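Local coordinates for aldehyde dehydrogenase (Anabaena variabilis, PDB 4H7N), which probably oxidises aldehydes to carboxylic acids with NAD+ as the electron acceptor, at residues 41-45 against 151-156; 49-53 against 102-106; 55-59 against 176-182; 124-130 against 451-457. All blocks are in the same frame, centred on the assembly; numbering follows the deposited sequence.

Interaction 1. Residues 41-45 against 151-156; sequences QSRWQ and LLAGCA. With GOL (glycerol), chain E.
A Schellman motif closes helix 147-153, and the last turn of helix 27-46 docks against it. G154, with a phi of 103°, ends the helix and sends its N back to L151 O. Its carbonyl O then receives Q41 NE2 at 2.9 Å; the N-H points almost straight at the oxygen (170°), which lies in the amide plane of Q41, while the donor is somewhat tilted from the carbonyl plane. The second N-H of the same amide goes to Q45 OE1, 3.0 Å from Q41 NE2, on a lone pair in the carbonyl plane, so two bonds fix the rotation of the Q41 amide. A bend at chi2 (-87°) turns that amide toward G154. One turn on, W44 NE1 makes a weak, bent bond to L151 O (3.0 Å), and W44 CZ2 packs at 4.1 Å on L151 CB. A glycerol, probably from the crystallisation liquor, spans the two segments, O2 to A153 O at 3.1 Å and O1 weakly to Q45 O. A leucine at Q41 has no N-H to give, so G154 O would lose its straight donor and the Q45 amide would probably be free to turn. L151 O, by contrast, is shared between G154 N and the weak W44 bond.

Interaction 2. Residues 49-53 against 102-106; sequences VEGRI and APELL
V49 meets three residues of the facing helix at once. Its CG2, anti to the backbone N, reaches 3.5 Å from L106 CD1 and also touches A102 CB at 3.7 Å, while V49 CG1 is 4.1 Å from P103 CA. E50 starts beside the interface, but its chain folds at chi2 (-61°) and brings the carboxylate across the proline at about a right angle, with E50 OE2 3.5 Å from P103 CG. The contact joins two helices of the N-terminal part of the chain, 48-64 and 82-106, which run nearly antiparallel: the axes of the short segments make 157° and approach to 10.4 Å. No hydrogen bond crosses between the two segments; the contact is made by apolar side chains, with the carboxylate of E50 and the guanidinium of R52 touching carbons at its margin. R52 presents a guanidinium edge to L106 CD1, 3.6 Å from R52 NH2; its polar end is engaged by the carbonyls of L152 and W44 and by a glycerol. One of its faces lies against the N of V49, one turn back in its own helix. At the end of the segment, I53 CD1 packs on the proline ring, 3.6 Å from P103 CG.

Interaction 3. Residues 55-59 against 176-182; sequences TLQQW and LNTVPEL
W59 sets its indole against L176, whose CD1 lies over one face of the ring, and L182, which approaches from the same side of the ring plane. L182 CD2 stands 3.5 Å above that plane and is 3.8 Å from W59 CB. The pyrrole part of the ring meets L176, with W59 NE1 3.6 Å from L176 CB. That nitrogen also lies close to L176 N, but both are donors and no bond joins them; the N-H instead makes a weak bond to L172 O. CG anti to the backbone N (chi1 -173°) turns the indole toward L176 and L182. An alanine here is likely to open a gap beside L176 and L182 and leave L172 O without its weak donor. One turn earlier, T55 packs mainly through its methyl: T55 CG2 meets V179 CG1 at 3.4 Å, tighter than usual for two carbons, and L182 CB at 3.7 Å. The hydroxyl is held by G51 O in the same helix. V179 CG2 lies against the backbone of W59, 3.8 Å from W59 CA, and L56 CD2 touches L182 CD1 at 4.1 Å. A type I beta turn from L176 to V179 shapes the segment. This is apolar packing of a helix on the connection between helix 169-176 and strand 186-188, a helix-to-strand link of an alpha/beta fold.

Interaction 4. Residues 124-130 against 451-457; sequences LVPYPLV and KRFLRKQ
V125 and R455 form an antiparallel hydrogen-bonded pair, the tightest part of the contact: V125 N to R455 O and R455 N to V125 O are both 2.8 Å, the second nearly straight at 178°, though its donor stands above the carbonyl plane. Y127 N extends the ladder to F453 O at 3.1 Å. On the face of L124 and P126, L454 CD2 packs 4.0 Å from L124 CB and touches P126. On the face of V125, Y127 CE2 lies 3.3 Å above the centre of the R455 guanidinium, the planes 39° apart. The looser part is the K451 amine, whose NZ comes 3.9 Å from L124 CD2, and the turn at R452, where a water donates to R452 O at 2.6 Å. R452, salt-bridged to D146, has its side chain about 7 Å from that of E232, the predicted active-site residue. The dimer interface takes K456 NZ, salt-bridged to E431 of the second subunit, and R455, cation-pi with F435 of that subunit. Strands 118-134 and 454-462 pair antiparallel in the mixed sheet, strand 156-161 bonding to V130, with F453 and L454 packing on helix 147-153 and P126 on helix 27-46.

Interactions 1 and 3 are the buried contacts; 2 and 4 are only partly so, and 4 reaches the second subunit. Helix 48-64 serves both 2 and 3, meeting a helix with its first turns and a loop with the next, in each case without a hydrogen bond across. Interaction 1, by contrast, joins its elements through polar side chains and a helix-end carbonyl, and interaction 4 through backbone pairing of strands. R52 joins 1 to 2, R43 links 1 to 3 by a salt bridge to E181, backbone bonds of A156 to P128 and V130 tie 1 to 4, and L106 packs on L454, joining 2 to 4. Interactions 3 and 4 do not touch.

Interaction 1. Residues 41-45 against 151-156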
loop_
_atom_site.group_PDB
_atom_site.type_symbol
_atom_site.label_atom_id
_atom_site.label_comp_id
_atom_site.label_asym_id
_atom_site.label_seq_id
_atom_site.Cartn_x
_atom_site.Cartn_y
_atom_site.Cartn_z
ATOM N N GLN A 41 -20.560 10.531 6.814
ATOM C CA GLN A 41 -19.184 10.824 6.470
ATOM C C GLN A 41 -18.984 12.086 5.632
ATOM O O GLN A 41 -17.986 12.756 5.788
ATOM C CB GLN A 41 -18.565 9.609 5.750
ATOM C CG GLN A 41 -17.072 9.721 5.494
ATOM C CD GLN A 41 -16.757 10.411 4.209
ATOM O OE1 GLN A 41 -17.534 10.353 3.284
ATOM N NE2 GLN A 41 -15.597 11.076 4.143
ATOM N N SER A 42 -19.924 12.414 4.763
ATOM C CA SER A 42 -19.820 13.634 3.957
ATOM C C SER A 42 -19.712 14.879 4.800
ATOM O O SER A 42 -18.831 15.690 4.577
ATOM C CB SER A 42 -21.013 13.762 3.034
ATOM O OG SER A 42 -21.112 12.579 2.229
ATOM N N ARG A 43 -20.603 15.025 5.772
ATOM C CA ARG A 43 -20.553 16.165 6.668
ATOM C C ARG A 43 -19.260 16.170 7.486
ATOM O O ARG A 43 -18.649 17.206 7.648
ATOM C CB ARG A 43 -21.737 16.132 7.637
ATOM C CG ARG A 43 -21.812 17.360 8.506
ATOM C CD ARG A 43 -22.788 17.215 9.672
ATOM N NE ARG A 43 -22.538 18.379 10.495
ATOM C CZ ARG A 43 -23.029 19.591 10.256
ATOM N NH1 ARG A 43 -23.880 19.793 9.263
ATOM N NH2 ARG A 43 -22.691 20.603 11.041
ATOM N N TRP A 44 -18.850 15.003 7.996
ATOM C CA TRP A 44 -17.545 14.875 8.688
ATOM C C TRP A 44 -16.331 15.353 7.822
ATOM O O TRP A 44 -15.478 16.130 8.280
ATOM C CB TRP A 44 -17.389 13.447 9.204
ATOM C CG TRP A 44 -16.211 13.120 9.929
ATOM C CD1 TRP A 44 -15.260 12.220 9.536
ATOM C CD2 TRP A 44 -15.802 13.603 11.214
ATOM N NE1 TRP A 44 -14.289 12.123 10.490
ATOM C CE2 TRP A 44 -14.600 12.938 11.539
ATOM C CE3 TRP A 44 -16.340 14.509 12.129
ATOM C CZ2 TRP A 44 -13.892 13.201 12.681
ATOM C CZ3 TRP A 44 -15.654 14.728 13.307
ATOM C CH2 TRP A 44 -14.426 14.092 13.553
ATOM N N GLN A 45 -16.305 14.960 6.561
ATOM C CA GLN A 45 -15.249 15.398 5.652
ATOM C C GLN A 45 -15.360 16.937 5.419
ATOM O O GLN A 45 -14.361 17.676 5.507
ATOM C CB GLN A 45 -15.336 14.589 4.340
ATOM C CG GLN A 45 -14.360 15.005 3.217
ATOM C CD GLN A 45 -14.553 14.180 1.925
ATOM O OE1 GLN A 45 -15.015 13.021 1.915
ATOM N NE2 GLN A 45 -14.201 14.791 0.832
ATOM N N LEU A 151 -9.880 9.004 11.448
ATOM C CA LEU A 151 -10.928 9.960 11.692
ATOM C C LEU A 151 -10.489 11.370 11.326
ATOM O O LEU A 151 -11.260 12.098 10.733
ATOM C CB LEU A 151 -11.397 9.965 13.159
ATOM C CG LEU A 151 -12.227 8.722 13.518
ATOM C CD1 LEU A 151 -12.334 8.607 15.029
ATOM C CD2 LEU A 151 -13.621 8.793 12.953
ATOM N N LEU A 152 -9.276 11.745 11.681
ATOM C CA LEU A 152 -8.798 13.083 11.405
ATOM C C LEU A 152 -8.624 13.334 9.921
ATOM O O LEU A 152 -8.718 14.476 9.454
ATOM C CB LEU A 152 -7.508 13.347 12.183
ATOM C CG LEU A 152 -7.793 13.555 13.687
ATOM C CD1 LEU A 152 -6.558 13.420 14.572
ATOM C CD2 LEU A 152 -8.445 14.903 13.955
ATOM N N ALA A 153 -8.356 12.275 9.184
ATOM C CA ALA A 153 -8.250 12.337 7.739
ATOM C C ALA A 153 -9.592 12.666 7.102
ATOM O O ALA A 153 -9.629 13.084 5.944
ATOM C CB ALA A 153 -7.750 11.021 7.158
ATOM N N GLY A 154 -10.675 12.482 7.845
ATOM C CA GLY A 154 -11.994 12.660 7.299
ATOM C C GLY A 154 -12.749 11.377 6.969
ATOM O O GLY A 154 -13.798 11.447 6.399
ATOM N N CYS A 155 -12.249 10.236 7.412
ATOM C CA CYS A 155 -12.920 8.958 7.248
ATOM C C CYS A 155 -13.926 8.728 8.359
ATOM O O CYS A 155 -13.721 9.143 9.467
ATOM C CB CYS A 155 -11.901 7.827 7.382
ATOM S SG CYS A 155 -10.410 7.914 6.325
ATOM N N ALA A 156 -14.979 7.979 8.065
ATOM C CA ALA A 156 -15.709 7.258 9.094
ATOM C C ALA A 156 -15.042 5.903 9.348
ATOM O O ALA A 156 -14.334 5.335 8.468
ATOM C CB ALA A 156 -17.161 7.068 8.684
HETATM C C1 GOL E . -9.917 17.588 4.555
HETATM O O1 GOL E . -11.049 17.989 5.310
HETATM C C2 GOL E . -9.875 16.060 4.306
HETATM O O2 GOL E . -11.128 15.372 4.472
HETATM C C3 GOL E . -9.391 15.884 2.886
HETATM O O3 GOL E . -8.118 16.524 2.765
#

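Interaction 2. Residues 49-53 against 102-106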
loop_
_atom_site.group_PDB
_atom_site.type_symbol
_atom_site.label_atom_id
_atom_site.label_comp_id
_atom_site.label_asym_id
_atom_site.label_seq_id
_atom_site.Cartn_x
_atom_site.Cartn_y
_atom_site.Cartn_z
ATOM N N VAL A 49 -10.400 19.693 8.694
ATOM C CA VAL A 49 -9.545 19.147 9.732
ATOM C C VAL A 49 -9.625 19.910 11.062
ATOM O O VAL A 49 -9.549 19.301 12.119
ATOM C CB VAL A 49 -8.072 19.056 9.272
ATOM C CG1 VAL A 49 -7.461 20.416 9.050
ATOM C CG2 VAL A 49 -7.272 18.270 10.302
ATOM N N GLU A 50 -9.824 21.217 11.018
ATOM C CA GLU A 50 -9.862 21.981 12.276
ATOM C C GLU A 50 -11.140 21.671 13.059
ATOM O O GLU A 50 -11.121 21.553 14.279
ATOM C CB GLU A 50 -9.703 23.497 12.037
ATOM C CG GLU A 50 -8.315 23.948 11.546
ATOM C CD GLU A 50 -7.169 23.627 12.522
ATOM O OE1 GLU A 50 -7.362 23.408 13.762
ATOM O OE2 GLU A 50 -6.031 23.597 12.043
ATOM N N GLY A 51 -12.254 21.573 12.358
ATOM C CA GLY A 51 -13.497 21.132 12.980
ATOM C C GLY A 51 -13.384 19.702 13.555
ATOM O O GLY A 51 -13.915 19.438 14.627
ATOM N N ARG A 52 -12.695 18.792 12.847
ATOM C CA ARG A 52 -12.571 17.409 13.307
ATOM C C ARG A 52 -11.727 17.337 14.557
ATOM O O ARG A 52 -12.060 16.567 15.468
ATOM C CB ARG A 52 -12.056 16.435 12.228
ATOM C CG ARG A 52 -13.054 16.282 11.105
ATOM C CD ARG A 52 -12.697 15.234 10.086
ATOM N NE ARG A 52 -11.463 15.506 9.323
ATOM C CZ ARG A 52 -11.387 16.163 8.174
ATOM N NH1 ARG A 52 -12.462 16.649 7.585
ATOM N NH2 ARG A 52 -10.198 16.291 7.585
ATOM N N ILE A 53 -10.661 18.137 14.598
ATOM C CA ILE A 53 -9.817 18.308 15.793
ATOM C C ILE A 53 -10.656 18.790 16.955
ATOM O O ILE A 53 -10.581 18.223 18.035
ATOM C CB ILE A 53 -8.618 19.258 15.534
ATOM C CG1 ILE A 53 -7.652 18.606 14.542
ATOM C CG2 ILE A 53 -7.837 19.544 16.824
ATOM C CD1 ILE A 53 -6.598 19.556 13.977
ATOM N N ALA A 102 -2.173 16.577 11.973
ATOM C CA ALA A 102 -3.094 16.478 10.843
ATOM C C ALA A 102 -3.193 17.716 9.919
ATOM O O ALA A 102 -3.238 17.513 8.700
ATOM C CB ALA A 102 -4.467 16.046 11.289
ATOM N N PRO A 103 -3.246 18.956 10.461
ATOM C CA PRO A 103 -3.448 20.112 9.545
ATOM C C PRO A 103 -2.369 20.197 8.484
ATOM O O PRO A 103 -2.647 20.445 7.320
ATOM C CB PRO A 103 -3.453 21.322 10.498
ATOM C CG PRO A 103 -3.991 20.728 11.777
ATOM C CD PRO A 103 -3.303 19.384 11.874
ATOM N N GLU A 104 -1.133 19.972 8.883
ATOM C CA GLU A 104 -0.028 20.085 7.957
ATOM C C GLU A 104 -0.093 18.970 6.931
ATOM O O GLU A 104 0.194 19.181 5.768
ATOM C CB GLU A 104 1.261 20.025 8.704
ATOM C CG GLU A 104 2.498 20.023 7.852
ATOM C CD GLU A 104 3.397 18.858 8.236
ATOM O OE1 GLU A 104 2.988 18.060 9.129
ATOM O OE2 GLU A 104 4.501 18.739 7.649
ATOM N N LEU A 105 -0.519 17.790 7.349
ATOM C CA LEU A 105 -0.597 16.656 6.430
ATOM C C LEU A 105 -1.736 16.788 5.442
ATOM O O LEU A 105 -1.681 16.164 4.390
ATOM C CB LEU A 105 -0.718 15.313 7.211
ATOM C CG LEU A 105 0.506 15.031 8.104
ATOM C CD1 LEU A 105 0.308 13.791 8.959
ATOM C CD2 LEU A 105 1.794 14.886 7.289
ATOM N N LEU A 106 -2.785 17.546 5.774
ATOM C CA LEU A 106 -3.957 17.627 4.920
ATOM C C LEU A 106 -4.010 18.887 4.044
ATOM O O LEU A 106 -4.948 19.075 3.286
ATOM C CB LEU A 106 -5.207 17.559 5.740
ATOM C CG LEU A 106 -5.425 16.264 6.518
ATOM C CD1 LEU A 106 -6.658 16.453 7.330
ATOM C CD2 LEU A 106 -5.620 15.091 5.595
#

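Interaction 3. Residues 55-59 against 176-182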
loop_
_atom_site.group_PDB
_atom_site.type_symbol
_atom_site.label_atom_id
_atom_site.label_comp_id
_atom_site.label_asym_id
_atom_site.label_seq_id
_atom_site.Cartn_x
_atom_site.Cartn_y
_atom_site.Cartn_z
ATOM N N THR A 55 -13.750 18.398 17.591
ATOM C CA THR A 55 -14.606 17.303 17.954
ATOM C C THR A 55 -13.853 16.216 18.710
ATOM O O THR A 55 -14.318 15.756 19.724
ATOM C CB THR A 55 -15.220 16.711 16.668
ATOM O OG1 THR A 55 -16.012 17.709 16.039
ATOM C CG2 THR A 55 -16.101 15.585 16.948
ATOM N N LEU A 56 -12.680 15.818 18.225
ATOM C CA LEU A 56 -11.891 14.793 18.897
ATOM C C LEU A 56 -11.489 15.281 20.284
ATOM O O LEU A 56 -11.522 14.515 21.261
ATOM C CB LEU A 56 -10.636 14.417 18.067
ATOM C CG LEU A 56 -10.782 13.231 17.117
ATOM C CD1 LEU A 56 -11.102 11.942 17.844
ATOM C CD2 LEU A 56 -11.871 13.396 16.099
ATOM N N GLN A 57 -11.123 16.557 20.400
ATOM C CA GLN A 57 -10.800 17.095 21.725
ATOM C C GLN A 57 -12.025 17.107 22.657
ATOM O O GLN A 57 -11.872 16.924 23.868
ATOM C CB GLN A 57 -10.157 18.503 21.628
ATOM C CG GLN A 57 -8.755 18.431 20.987
ATOM C CD GLN A 57 -7.684 17.809 21.904
ATOM O OE1 GLN A 57 -7.667 18.018 23.103
ATOM N NE2 GLN A 57 -6.776 17.068 21.326
ATOM N N GLN A 58 -13.213 17.375 22.117
ATOM C CA GLN A 58 -14.456 17.283 22.914
ATOM C C GLN A 58 -14.659 15.849 23.401
ATOM O O GLN A 58 -15.068 15.646 24.541
ATOM C CB GLN A 58 -15.718 17.699 22.127
ATOM C CG GLN A 58 -16.049 19.155 22.178
ATOM C CD GLN A 58 -16.820 19.701 20.965
ATOM O OE1 GLN A 58 -17.309 18.965 20.095
ATOM N NE2 GLN A 58 -16.938 21.041 20.924
ATOM N N TRP A 59 -14.393 14.876 22.519
ATOM C CA TRP A 59 -14.484 13.450 22.871
ATOM C C TRP A 59 -13.459 13.121 23.957
ATOM O O TRP A 59 -13.806 12.507 24.987
ATOM C CB TRP A 59 -14.329 12.552 21.623
ATOM C CG TRP A 59 -14.581 11.111 21.880
ATOM C CD1 TRP A 59 -15.586 10.584 22.637
ATOM C CD2 TRP A 59 -13.845 10.012 21.389
ATOM N NE1 TRP A 59 -15.528 9.249 22.625
ATOM C CE2 TRP A 59 -14.454 8.852 21.901
ATOM C CE3 TRP A 59 -12.726 9.884 20.560
ATOM C CZ2 TRP A 59 -13.991 7.591 21.630
ATOM C CZ3 TRP A 59 -12.261 8.635 20.295
ATOM C CH2 TRP A 59 -12.885 7.492 20.840
ATOM N N LEU A 176 -18.710 9.120 23.646
ATOM C CA LEU A 176 -18.915 9.402 22.225
ATOM C C LEU A 176 -20.294 10.026 21.976
ATOM O O LEU A 176 -20.431 10.976 21.185
ATOM C CB LEU A 176 -18.750 8.121 21.418
ATOM C CG LEU A 176 -19.072 8.158 19.933
ATOM C CD1 LEU A 176 -18.165 9.165 19.243
ATOM C CD2 LEU A 176 -18.921 6.800 19.317
ATOM N N ASN A 177 -21.310 9.510 22.658
ATOM C CA ASN A 177 -22.670 9.937 22.401
ATOM C C ASN A 177 -22.963 11.332 22.894
ATOM O O ASN A 177 -24.028 11.821 22.633
ATOM C CB ASN A 177 -23.685 8.958 23.000
ATOM C CG ASN A 177 -23.804 7.668 22.202
ATOM O OD1 ASN A 177 -23.647 7.651 20.981
ATOM N ND2 ASN A 177 -24.108 6.591 22.895
ATOM N N THR A 178 -22.050 11.968 23.619
ATOM C CA THR A 178 -22.188 13.378 23.962
ATOM C C THR A 178 -21.575 14.316 22.915
ATOM O O THR A 178 -21.662 15.538 23.054
ATOM C CB THR A 178 -21.505 13.702 25.326
ATOM O OG1 THR A 178 -20.096 13.559 25.173
ATOM C CG2 THR A 178 -21.944 12.735 26.415
ATOM N N VAL A 179 -20.982 13.765 21.857
ATOM C CA VAL A 179 -20.281 14.541 20.831
ATOM C C VAL A 179 -20.982 14.367 19.494
ATOM O O VAL A 179 -20.739 13.397 18.768
ATOM C CB VAL A 179 -18.841 14.063 20.693
ATOM C CG1 VAL A 179 -18.138 14.867 19.620
ATOM C CG2 VAL A 179 -18.114 14.192 22.019
ATOM N N PRO A 180 -21.854 15.306 19.145
ATOM C CA PRO A 180 -22.800 14.949 18.079
ATOM C C PRO A 180 -22.153 14.800 16.697
ATOM O O PRO A 180 -22.562 13.938 15.924
ATOM C CB PRO A 180 -23.841 16.075 18.139
ATOM C CG PRO A 180 -23.117 17.215 18.800
ATOM C CD PRO A 180 -22.183 16.589 19.793
ATOM N N GLU A 181 -21.075 15.516 16.424
ATOM C CA GLU A 181 -20.446 15.375 15.105
ATOM C C GLU A 181 -19.637 14.069 14.905
ATOM O O GLU A 181 -19.315 13.726 13.798
ATOM C CB GLU A 181 -19.568 16.581 14.839
ATOM C CG GLU A 181 -20.350 17.898 14.860
ATOM C CD GLU A 181 -21.092 18.209 13.554
ATOM O OE1 GLU A 181 -21.221 17.324 12.647
ATOM O OE2 GLU A 181 -21.537 19.381 13.418
ATOM N N LEU A 182 -19.348 13.327 15.960
ATOM C CA LEU A 182 -18.515 12.140 15.843
ATOM C C LEU A 182 -19.316 10.870 15.948
ATOM O O LEU A 182 -18.893 9.819 15.466
ATOM C CB LEU A 182 -17.479 12.166 16.934
ATOM C CG LEU A 182 -16.303 11.210 16.934
ATOM C CD1 LEU A 182 -15.444 11.387 15.696
ATOM C CD2 LEU A 182 -15.481 11.493 18.172
#

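Interaction 4. Residues 124-130 against 451-457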
loop_
_atom_site.group_PDB
_atom_site.type_symbol
_atom_site.label_atom_id
_atom_site.label_comp_id
_atom_site.label_asym_id
_atom_site.label_seq_id
_atom_site.Cartn_x
_atom_site.Cartn_y
_atom_site.Cartn_z
ATOM N N LEU A 124 -6.380 15.980 -1.207
ATOM C CA LEU A 124 -6.428 14.685 -0.567
ATOM C C LEU A 124 -7.883 14.315 -0.221
ATOM O O LEU A 124 -8.581 15.102 0.373
ATOM C CB LEU A 124 -5.581 14.750 0.677
ATOM C CG LEU A 124 -4.122 15.058 0.341
ATOM C CD1 LEU A 124 -3.577 16.101 1.314
ATOM C CD2 LEU A 124 -3.279 13.809 0.313
ATOM N N VAL A 125 -8.314 13.120 -0.595
ATOM C CA VAL A 125 -9.701 12.695 -0.447
ATOM C C VAL A 125 -9.716 11.426 0.439
ATOM O O VAL A 125 -9.170 10.384 0.038
ATOM C CB VAL A 125 -10.288 12.336 -1.834
ATOM C CG1 VAL A 125 -11.758 12.000 -1.748
ATOM C CG2 VAL A 125 -10.104 13.508 -2.785
ATOM N N PRO A 126 -10.339 11.495 1.625
ATOM C CA PRO A 126 -10.322 10.290 2.478
ATOM C C PRO A 126 -11.082 9.107 1.895
ATOM O O PRO A 126 -12.076 9.290 1.226
ATOM C CB PRO A 126 -11.018 10.755 3.753
ATOM C CG PRO A 126 -11.874 11.932 3.359
ATOM C CD PRO A 126 -11.160 12.575 2.194
ATOM N N TYR A 127 -10.664 7.883 2.222
ATOM C CA TYR A 127 -11.522 6.709 2.016
ATOM C C TYR A 127 -12.776 6.944 2.856
ATOM O O TYR A 127 -12.650 7.264 4.032
ATOM C CB TYR A 127 -10.826 5.456 2.468
ATOM C CG TYR A 127 -9.687 5.050 1.563
ATOM C CD1 TYR A 127 -8.429 5.559 1.746
ATOM C CD2 TYR A 127 -9.875 4.172 0.509
ATOM C CE1 TYR A 127 -7.366 5.213 0.896
ATOM C CE2 TYR A 127 -8.825 3.821 -0.355
ATOM C CZ TYR A 127 -7.586 4.354 -0.142
ATOM O OH TYR A 127 -6.564 4.033 -0.947
ATOM N N PRO A 128 -13.971 6.761 2.292
ATOM C CA PRO A 128 -15.138 7.109 3.135
ATOM C C PRO A 128 -15.326 6.228 4.390
ATOM O O PRO A 128 -15.720 6.750 5.440
ATOM C CB PRO A 128 -16.304 6.949 2.187
ATOM C CG PRO A 128 -15.719 7.248 0.827
ATOM C CD PRO A 128 -14.344 6.634 0.870
ATOM N N LEU A 129 -15.079 4.943 4.272
ATOM C CA LEU A 129 -15.314 3.997 5.376
ATOM C C LEU A 129 -14.174 3.002 5.588
ATOM O O LEU A 129 -13.815 2.208 4.702
ATOM C CB LEU A 129 -16.612 3.258 5.161
ATOM C CG LEU A 129 -17.056 2.381 6.353
ATOM C CD1 LEU A 129 -17.301 3.243 7.603
ATOM C CD2 LEU A 129 -18.296 1.590 6.033
ATOM N N VAL A 130 -13.565 3.094 6.769
ATOM C CA VAL A 130 -12.404 2.285 7.153
ATOM C C VAL A 130 -12.892 1.278 8.189
ATOM O O VAL A 130 -13.661 1.653 9.137
ATOM C CB VAL A 130 -11.285 3.179 7.737
ATOM C CG1 VAL A 130 -10.167 2.340 8.308
ATOM C CG2 VAL A 130 -10.746 4.088 6.654
ATOM N N LYS A 451 -1.488 9.492 6.033
ATOM C CA LYS A 451 -1.684 9.576 4.608
ATOM C C LYS A 451 -2.145 8.306 3.938
ATOM O O LYS A 451 -2.797 8.331 2.908
ATOM C CB LYS A 451 -0.429 10.129 3.971
ATOM C CG LYS A 451 -0.205 11.578 4.399
ATOM C CD LYS A 451 1.006 12.210 3.717
ATOM C CE LYS A 451 0.589 12.954 2.450
ATOM N NZ LYS A 451 -0.252 14.134 2.802
ATOM N N ARG A 452 -1.903 7.166 4.543
ATOM C CA ARG A 452 -2.490 5.972 4.004
ATOM C C ARG A 452 -4.018 6.013 3.845
ATOM O O ARG A 452 -4.575 5.236 3.043
ATOM C CB ARG A 452 -1.983 4.753 4.756
ATOM C CG ARG A 452 -2.546 4.560 6.094
ATOM C CD ARG A 452 -1.684 3.570 6.931
ATOM N NE ARG A 452 -1.898 4.022 8.294
ATOM C CZ ARG A 452 -2.288 3.300 9.347
ATOM N NH1 ARG A 452 -2.502 2.002 9.272
ATOM N NH2 ARG A 452 -2.419 3.906 10.519
ATOM N N PHE A 453 -4.700 6.870 4.613
ATOM C CA PHE A 453 -6.171 6.933 4.600
ATOM C C PHE A 453 -6.751 7.939 3.588
ATOM O O PHE A 453 -7.944 8.175 3.594
ATOM C CB PHE A 453 -6.693 7.284 6.006
ATOM C CG PHE A 453 -6.384 6.227 7.026
ATOM C CD1 PHE A 453 -6.781 4.935 6.820
ATOM C CD2 PHE A 453 -5.580 6.508 8.093
ATOM C CE1 PHE A 453 -6.483 3.921 7.748
ATOM C CE2 PHE A 453 -5.216 5.515 8.982
ATOM C CZ PHE A 453 -5.679 4.233 8.826
ATOM N N LEU A 454 -5.884 8.512 2.766
ATOM C CA LEU A 454 -6.205 9.583 1.806
ATOM C C LEU A 454 -5.782 9.186 0.431
ATOM O O LEU A 454 -4.731 8.518 0.270
ATOM C CB LEU A 454 -5.434 10.858 2.188
ATOM C CG LEU A 454 -5.889 11.430 3.556
ATOM C CD1 LEU A 454 -4.777 12.310 4.065
ATOM C CD2 LEU A 454 -7.169 12.237 3.403
ATOM N N ARG A 455 -6.608 9.497 -0.558
ATOM C CA ARG A 455 -6.179 9.352 -1.925
ATOM C C ARG A 455 -5.738 10.740 -2.381
ATOM O O ARG A 455 -6.416 11.725 -2.142
ATOM C CB ARG A 455 -7.306 8.881 -2.813
ATOM C CG ARG A 455 -7.679 7.442 -2.616
ATOM C CD ARG A 455 -8.593 7.068 -3.774
ATOM N NE ARG A 455 -9.012 5.656 -3.805
ATOM C CZ ARG A 455 -10.096 5.169 -3.212
ATOM N NH1 ARG A 455 -10.380 3.873 -3.359
ATOM N NH2 ARG A 455 -10.876 5.950 -2.468
ATOM N N LYS A 456 -4.587 10.786 -3.013
ATOM C CA LYS A 456 -4.068 11.997 -3.610
ATOM C C LYS A 456 -4.721 12.219 -4.951
ATOM O O LYS A 456 -4.912 11.278 -5.727
ATOM C CB LYS A 456 -2.542 11.867 -3.763
ATOM C CG LYS A 456 -1.789 11.875 -2.443
ATOM C CD LYS A 456 -0.316 11.514 -2.655
ATOM C CE LYS A 456 0.300 10.768 -1.465
ATOM N NZ LYS A 456 1.641 10.239 -1.894
ATOM N N GLN A 457 -5.102 13.456 -5.200
ATOM C CA GLN A 457 -5.689 13.894 -6.470
ATOM C C GLN A 457 -4.852 15.008 -7.023
ATOM O O GLN A 457 -4.534 15.958 -6.304
ATOM C CB GLN A 457 -7.063 14.505 -6.223
ATOM C CG GLN A 457 -8.191 13.569 -6.204
ATOM C CD GLN A 457 -9.540 14.293 -6.249
ATOM O OE1 GLN A 457 -9.767 15.262 -5.534
ATOM N NE2 GLN A 457 -10.430 13.795 -7.063
HETATM O O HOH W 1 -10.768 8.208 -1.661
HETATM O O HOH W 2 -3.603 4.519 0.771
#